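Local coordinates for response regulator (Caulobacter vibrioides, PDB 3T0Y), which probably acts as a PhyR-type stress regulator whose sigma-like domain, the part described here, imitates a sigma factor to bind an anti-sigma partner, at residues R47-A52 with H75-S80; F101-T104 with G108-P111; Y27-A32 with G37-G42. All coordinates share one frame; numbering follows the deposited sequence.

Contact 1. Residues R47-A52 with H75-S80; sequences RVALEA and HAIWLS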
loop_
_atom_site.group_PDB
_atom_site.type_symbol
_atom_site.label_atom_id
_atom_site.label_comp_id
_atom_site.label_asym_id
_atom_site.label_seq_id
_atom_site.Cartn_x
_atom_site.Cartn_y
_atom_site.Cartn_z
ATOM N N ARG C 47 9.939 -1.305 -4.275
ATOM C CA ARG C 47 10.881 -0.205 -4.462
ATOM C C ARG C 47 11.903 -0.216 -3.337
ATOM O O ARG C 47 13.100 -0.204 -3.577
ATOM C CB ARG C 47 10.168 1.158 -4.528
ATOM C CG ARG C 47 9.522 1.466 -5.883
ATOM C CD ARG C 47 9.137 2.958 -6.020
ATOM N NE ARG C 47 8.369 3.422 -4.870
ATOM C CZ ARG C 47 7.046 3.343 -4.769
ATOM N NH1 ARG C 47 6.330 2.835 -5.766
ATOM N NH2 ARG C 47 6.437 3.772 -3.669
ATOM N N VAL C 48 11.428 -0.251 -2.104
ATOM C CA VAL C 48 12.331 -0.272 -0.967
ATOM C C VAL C 48 13.373 -1.392 -1.106
ATOM O O VAL C 48 14.560 -1.210 -0.761
ATOM C CB VAL C 48 11.560 -0.460 0.341
ATOM C CG1 VAL C 48 12.527 -0.702 1.490
ATOM C CG2 VAL C 48 10.652 0.757 0.607
ATOM N N ALA C 49 12.925 -2.533 -1.626
ATOM C CA ALA C 49 13.787 -3.715 -1.772
ATOM C C ALA C 49 14.854 -3.478 -2.807
ATOM O O ALA C 49 16.018 -3.786 -2.583
ATOM C CB ALA C 49 12.980 -4.945 -2.159
ATOM N N LEU C 50 14.444 -2.949 -3.951
ATOM C CA LEU C 50 15.363 -2.735 -5.045
ATOM C C LEU C 50 16.367 -1.662 -4.666
ATOM O O LEU C 50 17.498 -1.668 -5.138
ATOM C CB LEU C 50 14.607 -2.338 -6.313
ATOM C CG LEU C 50 13.624 -3.428 -6.740
ATOM C CD1 LEU C 50 12.778 -2.990 -7.917
ATOM C CD2 LEU C 50 14.391 -4.689 -7.067
ATOM N N GLU C 51 15.966 -0.746 -3.801
ATOM C CA GLU C 51 16.869 0.317 -3.389
ATOM C C GLU C 51 17.878 -0.215 -2.396
ATOM O O GLU C 51 19.035 0.195 -2.399
ATOM C CB GLU C 51 16.096 1.502 -2.809
ATOM C CG GLU C 51 15.456 2.363 -3.889
ATOM C CD GLU C 51 14.515 3.409 -3.321
ATOM O OE1 GLU C 51 14.061 3.228 -2.163
ATOM O OE2 GLU C 51 14.232 4.408 -4.026
ATOM N N ALA C 52 17.440 -1.132 -1.545
ATOM C CA ALA C 52 18.350 -1.787 -0.617
ATOM C C ALA C 52 19.470 -2.475 -1.405
ATOM O O ALA C 52 20.622 -2.558 -0.955
ATOM C CB ALA C 52 17.592 -2.797 0.237
ATOM N N HIS C 75 11.210 -10.014 1.435
ATOM C CA HIS C 75 10.673 -10.421 2.718
ATOM C C HIS C 75 11.404 -9.733 3.879
ATOM O O HIS C 75 10.781 -9.330 4.849
ATOM C CB HIS C 75 10.714 -11.932 2.906
ATOM C CG HIS C 75 10.176 -12.351 4.226
ATOM N ND1 HIS C 75 8.820 -12.410 4.486
ATOM C CD2 HIS C 75 10.800 -12.651 5.391
ATOM C CE1 HIS C 75 8.638 -12.755 5.751
ATOM N NE2 HIS C 75 9.821 -12.906 6.322
ATOM N N ALA C 76 12.721 -9.593 3.767
ATOM C CA ALA C 76 13.530 -9.006 4.827
ATOM C C ALA C 76 13.194 -7.537 5.061
ATOM O O ALA C 76 13.120 -7.082 6.208
ATOM C CB ALA C 76 15.008 -9.148 4.503
ATOM N N ILE C 77 13.008 -6.782 3.988
ATOM C CA ILE C 77 12.698 -5.371 4.171
ATOM C C ILE C 77 11.234 -5.237 4.568
ATOM O O ILE C 77 10.874 -4.347 5.318
ATOM C CB ILE C 77 13.051 -4.486 2.937
ATOM C CG1 ILE C 77 12.261 -4.914 1.700
ATOM C CG2 ILE C 77 14.556 -4.498 2.654
ATOM C CD1 ILE C 77 10.892 -4.289 1.624
ATOM N N TRP C 78 10.392 -6.139 4.076
ATOM C CA TRP C 78 8.980 -6.113 4.439
ATOM C C TRP C 78 8.827 -6.329 5.935
ATOM O O TRP C 78 8.122 -5.593 6.629
ATOM C CB TRP C 78 8.203 -7.197 3.697
ATOM C CG TRP C 78 6.798 -7.283 4.158
ATOM C CD1 TRP C 78 5.784 -6.425 3.858
ATOM C CD2 TRP C 78 6.239 -8.282 5.013
ATOM N NE1 TRP C 78 4.622 -6.821 4.484
ATOM C CE2 TRP C 78 4.873 -7.967 5.191
ATOM C CE3 TRP C 78 6.759 -9.413 5.650
ATOM C CZ2 TRP C 78 4.023 -8.736 5.990
ATOM C CZ3 TRP C 78 5.915 -10.182 6.427
ATOM C CH2 TRP C 78 4.555 -9.839 6.589
ATOM N N LEU C 79 9.506 -7.358 6.408
ATOM C CA LEU C 79 9.533 -7.716 7.809
ATOM C C LEU C 79 9.966 -6.536 8.662
ATOM O O LEU C 79 9.269 -6.144 9.596
ATOM C CB LEU C 79 10.530 -8.857 7.999
ATOM C CG LEU C 79 10.247 -9.786 9.163
ATOM C CD1 LEU C 79 8.793 -10.226 9.094
ATOM C CD2 LEU C 79 11.182 -10.974 9.107
ATOM N N SER C 80 11.122 -5.971 8.324
ATOM C CA SER C 80 11.725 -4.883 9.092
ATOM C C SER C 80 10.972 -3.541 9.024
ATOM O O SER C 80 11.345 -2.577 9.698
ATOM C CB SER C 80 13.168 -4.656 8.629
ATOM O OG SER C 80 13.207 -3.796 7.497
#
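I77 lays its branched side chain over A49 and against V48 and A52, the face that helix 39-54 turns toward helix 66-80. Its CG1, CD1 and CG2 each lie nearest a different residue. The inner methylene is nearest A49, with CG1 of I77 3.9 Å from CB of A49, while the terminal CD1 of I77 lies 3.9 Å from CG1 of V48. The other branch diverges, so that CG2 of I77 approaches CB of A52 at 4.2 Å. Two torsions produce this division: CG1 sits between the backbone N and the carbonyl carbon (chi1 61°), which sets it apart from CG2, and chi2 (85°) then turns CD1 toward V48. Between these segments the contact is wholly apolar, an example of one isoleucine spread over a valine and two alanines. The alanines keep the bulk low, and the segment axes approach to 9.2 Å at an angle of 117°. Just beyond, OG of S80 donates to the carbonyl O of I77 at 3.2 Å, within segment 75-80. L58, in the loop between the two helices, covers A52 and I77. W78, whose indole leads away from this interface, packs on L35 and T36 of helix 25-36 and meets Y45 of helix 39-54 edge-to-face, so three helices join around this crossing.

Contact 2. Residues F101-T104 with G108-P111; sequences FLLT and GFTP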
loop_
_atom_site.group_PDB
_atom_site.type_symbol
_atom_site.label_atom_id
_atom_site.label_comp_id
_atom_site.label_asym_id
_atom_site.label_seq_id
_atom_site.Cartn_x
_atom_site.Cartn_y
_atom_site.Cartn_z
ATOM N N PHE C 101 -8.065 5.067 9.029
ATOM C CA PHE C 101 -7.261 5.489 10.151
ATOM C C PHE C 101 -6.638 6.869 9.906
ATOM O O PHE C 101 -6.694 7.736 10.775
ATOM C CB PHE C 101 -6.163 4.457 10.427
ATOM C CG PHE C 101 -5.248 4.839 11.550
ATOM C CD1 PHE C 101 -5.668 4.735 12.873
ATOM C CD2 PHE C 101 -3.966 5.297 11.293
ATOM C CE1 PHE C 101 -4.814 5.075 13.928
ATOM C CE2 PHE C 101 -3.108 5.644 12.344
ATOM C CZ PHE C 101 -3.537 5.536 13.659
ATOM N N LEU C 102 -6.044 7.081 8.734
ATOM C CA LEU C 102 -5.402 8.354 8.468
ATOM C C LEU C 102 -6.404 9.488 8.310
ATOM O O LEU C 102 -6.112 10.619 8.686
ATOM C CB LEU C 102 -4.473 8.288 7.244
ATOM C CG LEU C 102 -3.221 7.424 7.411
ATOM C CD1 LEU C 102 -2.471 7.391 6.122
ATOM C CD2 LEU C 102 -2.330 7.960 8.510
ATOM N N LEU C 103 -7.577 9.201 7.745
ATOM C CA LEU C 103 -8.566 10.248 7.572
ATOM C C LEU C 103 -8.947 10.816 8.947
ATOM O O LEU C 103 -9.134 12.017 9.097
ATOM C CB LEU C 103 -9.803 9.738 6.834
ATOM C CG LEU C 103 -9.562 9.535 5.340
ATOM C CD1 LEU C 103 -10.664 8.664 4.758
ATOM C CD2 LEU C 103 -9.483 10.887 4.608
ATOM N N THR C 104 -9.037 9.949 9.947
ATOM C CA THR C 104 -9.457 10.387 11.267
ATOM C C THR C 104 -8.262 10.837 12.117
ATOM O O THR C 104 -8.199 11.986 12.545
ATOM C CB THR C 104 -10.298 9.298 11.975
ATOM O OG1 THR C 104 -9.613 8.033 11.916
ATOM C CG2 THR C 104 -11.636 9.140 11.267
ATOM N N GLY C 108 -7.847 14.554 10.716
ATOM C CA GLY C 108 -8.805 15.130 11.651
ATOM C C GLY C 108 -10.258 15.169 11.212
ATOM O O GLY C 108 -11.049 15.930 11.768
ATOM N N PHE C 109 -10.630 14.362 10.223
ATOM C CA PHE C 109 -12.042 14.217 9.885
ATOM C C PHE C 109 -12.734 13.393 10.956
ATOM O O PHE C 109 -12.110 12.539 11.594
ATOM C CB PHE C 109 -12.213 13.536 8.537
ATOM C CG PHE C 109 -11.687 14.348 7.402
ATOM C CD1 PHE C 109 -12.402 15.444 6.941
ATOM C CD2 PHE C 109 -10.463 14.052 6.832
ATOM C CE1 PHE C 109 -11.919 16.217 5.902
ATOM C CE2 PHE C 109 -9.978 14.808 5.785
ATOM C CZ PHE C 109 -10.711 15.898 5.320
ATOM N N THR C 110 -14.023 13.631 11.155
ATOM C CA THR C 110 -14.773 12.818 12.100
ATOM C C THR C 110 -15.058 11.512 11.401
ATOM O O THR C 110 -15.010 11.451 10.169
ATOM C CB THR C 110 -16.086 13.487 12.515
ATOM O OG1 THR C 110 -16.928 13.650 11.365
ATOM C CG2 THR C 110 -15.807 14.855 13.115
ATOM N N PRO C 111 -15.329 10.451 12.177
ATOM C CA PRO C 111 -15.713 9.185 11.562
ATOM C C PRO C 111 -16.869 9.339 10.564
ATOM O O PRO C 111 -16.885 8.631 9.561
ATOM C CB PRO C 111 -16.120 8.325 12.765
ATOM C CG PRO C 111 -15.267 8.840 13.863
ATOM C CD PRO C 111 -15.148 10.328 13.630
#
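L103 meets F109 through both backbone and side chain: its carbonyl O comes at the edge of the ring, near its plane, while its CD2 comes obliquely from off that plane. The carbonyl O of L103 lies 3.3 Å from CD2 of F109, and CD2 of L103 approaches that same ring carbon of F109 at 4.0 Å. The two side chains pass at a slant, and the CD2 methyl of L103 does the touching. The carbonyl O of L103 also accepts the N-H of F109 at 3.0 Å, with an angle of 149° at the hydrogen, so a single oxygen anchors the loop backbone and borders the ring.

T104 is turned differently. Its CG2 stands anti to its own carbonyl carbon, with OG1 in the remaining position between N and C (chi1 50°). The methyl faces the loop, CG2 of T104 lying 3.4 Å from the carbonyl O of F109 and 4.0 Å from N of P111. CA of T104 is equally close to that O of F109, at 3.4 Å, a CA-H...O contact. The hydroxyl heads back into its own helix, toward the carbonyl O of A100. G108, with positive phi, turns the chain out of helix 95-106, and its N makes a weak bond to the carbonyl O of T104.

F109 reaches I117 of the next helix and also meets Y71 of a neighbouring subunit edge-to-face. T110 then caps helix 111-118, while E113 accepts its backbone N-H, as in a capping box. A glycine exit followed by a threonine N-cap makes a compact link in the helical bundle of the sigma-like domain, consistent with the helix-turn-helix fold of sigma region 4.

Contact 3. Residues Y27-A32 with G37-G42; sequences YIRRYA and GDQATG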
loop_
_atom_site.group_PDB
_atom_site.type_symbol
_atom_site.label_atom_id
_atom_site.label_comp_id
_atom_site.label_asym_id
_atom_site.label_seq_id
_atom_site.Cartn_x
_atom_site.Cartn_y
_atom_site.Cartn_z
ATOM N N TYR C 27 6.659 -10.717 -11.210
ATOM C CA TYR C 27 6.244 -11.731 -10.240
ATOM C C TYR C 27 6.313 -11.229 -8.808
ATOM O O TYR C 27 5.370 -11.391 -8.060
ATOM C CB TYR C 27 7.031 -13.017 -10.448
ATOM C CG TYR C 27 6.799 -13.509 -11.846
ATOM C CD1 TYR C 27 5.667 -14.253 -12.153
ATOM C CD2 TYR C 27 7.661 -13.165 -12.875
ATOM C CE1 TYR C 27 5.422 -14.677 -13.434
ATOM C CE2 TYR C 27 7.425 -13.586 -14.173
ATOM C CZ TYR C 27 6.303 -14.344 -14.442
ATOM O OH TYR C 27 6.050 -14.767 -15.723
ATOM N N ILE C 28 7.399 -10.557 -8.453
ATOM C CA ILE C 28 7.486 -9.952 -7.149
ATOM C C ILE C 28 6.352 -8.937 -6.990
ATOM O O ILE C 28 5.839 -8.746 -5.891
ATOM C CB ILE C 28 8.895 -9.341 -6.879
ATOM C CG1 ILE C 28 9.116 -9.110 -5.385
ATOM C CG2 ILE C 28 9.108 -8.052 -7.644
ATOM C CD1 ILE C 28 8.851 -10.336 -4.551
ATOM N N ARG C 29 5.906 -8.314 -8.078
ATOM C CA ARG C 29 4.813 -7.352 -7.918
ATOM C C ARG C 29 3.542 -8.079 -7.579
ATOM O O ARG C 29 2.726 -7.581 -6.792
ATOM C CB ARG C 29 4.565 -6.517 -9.170
ATOM C CG ARG C 29 5.693 -5.623 -9.587
ATOM C CD ARG C 29 5.258 -4.798 -10.808
ATOM N NE ARG C 29 4.356 -3.702 -10.451
ATOM C CZ ARG C 29 3.350 -3.272 -11.208
ATOM N NH1 ARG C 29 3.090 -3.862 -12.370
ATOM N NH2 ARG C 29 2.593 -2.255 -10.796
ATOM N N ARG C 30 3.350 -9.240 -8.203
ATOM C CA ARG C 30 2.165 -10.031 -7.922
ATOM C C ARG C 30 2.180 -10.415 -6.450
ATOM O O ARG C 30 1.180 -10.282 -5.765
ATOM C CB ARG C 30 2.098 -11.293 -8.788
ATOM C CG ARG C 30 0.898 -12.182 -8.447
ATOM C CD ARG C 30 0.944 -13.514 -9.164
ATOM N NE ARG C 30 2.226 -14.160 -8.947
ATOM C CZ ARG C 30 2.669 -15.208 -9.620
ATOM N NH1 ARG C 30 1.930 -15.748 -10.581
ATOM N NH2 ARG C 30 3.871 -15.689 -9.350
ATOM N N TYR C 31 3.324 -10.893 -5.969
ATOM C CA TYR C 31 3.409 -11.351 -4.590
ATOM C C TYR C 31 3.174 -10.174 -3.639
ATOM O O TYR C 31 2.400 -10.275 -2.687
ATOM C CB TYR C 31 4.767 -11.986 -4.330
ATOM C CG TYR C 31 5.005 -12.327 -2.888
ATOM C CD1 TYR C 31 4.273 -13.334 -2.270
ATOM C CD2 TYR C 31 5.961 -11.645 -2.135
ATOM C CE1 TYR C 31 4.471 -13.652 -0.945
ATOM C CE2 TYR C 31 6.174 -11.961 -0.808
ATOM C CZ TYR C 31 5.416 -12.980 -0.218
ATOM O OH TYR C 31 5.612 -13.338 1.095
ATOM N N ALA C 32 3.842 -9.059 -3.927
ATOM C CA ALA C 32 3.788 -7.866 -3.101
ATOM C C ALA C 32 2.357 -7.423 -2.895
ATOM O O ALA C 32 1.938 -7.139 -1.765
ATOM C CB ALA C 32 4.616 -6.738 -3.765
ATOM N N GLY C 37 -1.928 -5.983 0.171
ATOM C CA GLY C 37 -3.288 -5.506 0.065
ATOM C C GLY C 37 -3.707 -4.793 -1.194
ATOM O O GLY C 37 -4.893 -4.803 -1.532
ATOM N N ASP C 38 -2.754 -4.145 -1.854
ATOM C CA ASP C 38 -2.997 -3.504 -3.139
ATOM C C ASP C 38 -1.672 -3.212 -3.847
ATOM O O ASP C 38 -0.589 -3.396 -3.266
ATOM C CB ASP C 38 -3.858 -2.234 -2.993
ATOM C CG ASP C 38 -3.133 -1.092 -2.276
ATOM O OD1 ASP C 38 -3.780 -0.051 -2.016
ATOM O OD2 ASP C 38 -1.929 -1.215 -1.978
ATOM N N GLN C 39 -1.758 -2.764 -5.101
ATOM C CA GLN C 39 -0.568 -2.612 -5.933
ATOM C C GLN C 39 0.297 -1.453 -5.461
ATOM O O GLN C 39 1.519 -1.519 -5.544
ATOM C CB GLN C 39 -0.946 -2.416 -7.408
ATOM C CG GLN C 39 0.161 -2.817 -8.386
ATOM C CD GLN C 39 0.551 -4.299 -8.249
ATOM O OE1 GLN C 39 -0.188 -5.192 -8.686
ATOM N NE2 GLN C 39 1.712 -4.562 -7.619
ATOM N N ALA C 40 -0.332 -0.396 -4.962
ATOM C CA ALA C 40 0.421 0.756 -4.459
ATOM C C ALA C 40 1.285 0.373 -3.262
ATOM O O ALA C 40 2.481 0.680 -3.216
ATOM C CB ALA C 40 -0.516 1.895 -4.085
ATOM N N THR C 41 0.669 -0.295 -2.290
ATOM C CA THR C 41 1.388 -0.783 -1.134
ATOM C C THR C 41 2.468 -1.795 -1.580
ATOM O O THR C 41 3.626 -1.727 -1.123
ATOM C CB THR C 41 0.431 -1.415 -0.104
ATOM O OG1 THR C 41 -0.608 -0.477 0.229
ATOM C CG2 THR C 41 1.180 -1.778 1.167
ATOM N N GLY C 42 2.109 -2.694 -2.499
ATOM C CA GLY C 42 3.062 -3.706 -2.967
ATOM C C GLY C 42 4.270 -3.093 -3.684
ATOM O O GLY C 42 5.424 -3.451 -3.424
#
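Q39 reaches back across the tight turn of a helix-turn-helix connection, which joins helices 25-36 and 39-54 in the sigma2-like part of the domain with D38 as N-cap of the second helix, and grips R29. With the chain bent at chi2 (60°), its amide swings over to helix 25-36, where NE2 of Q39 donates to the carbonyl O of R29 at 3.3 Å. The bond is nearly straight at the hydrogen, 170°, but the donor stands above the carbonyl plane. The R29 side chain crosses that of Q39 at about a right angle, and CD of Q39 lies over one face of the guanidinium. Closer still, NH2 of R29 comes to 3.5 Å from CG of Q39. D43, one turn further along helix 39-54, ties the pair together: it forms a salt bridge with NH2 of R29 and accepts from NE2 of Q39, which probably steadies both groups.

A32 provides the second point of closure. Its methyl presses on G42, with CB of A32 3.4 Å from O and 3.5 Å from CA of G42; because G42 carries no side chain, the two backbones can meet this closely. G37 leaves helix 25-36 with positive phi, and D38 then caps the new helix: OD2 of D38 receives N of T41 at 2.8 Å and OG1 of T41 at 2.7 Å, the two arriving from opposite faces of the carboxylate plane.

Along the chain the order is contact 3, contact 1, contact 2, each closing before the next opens. Contacts 1 and 3 share helix 39-54, contact 3 at its start and contact 1 further along; their centres are 13 Å apart and their nearest atoms about 5 Å. Together they tie helices 25-36 and 66-80 to that shared helix. Contact 2 has its centre 26 Å from that of contact 3 and 29 Å from that of contact 1, across the chain's centre from the latter. Contacts 1 and 3 pack the sigma2-like part and contact 2 the sigma-like part, which also meet each other where helix 95-106 touches D38 and T41. All three touch a second subunit and the chain of another protein, consistent with a partner-binding module.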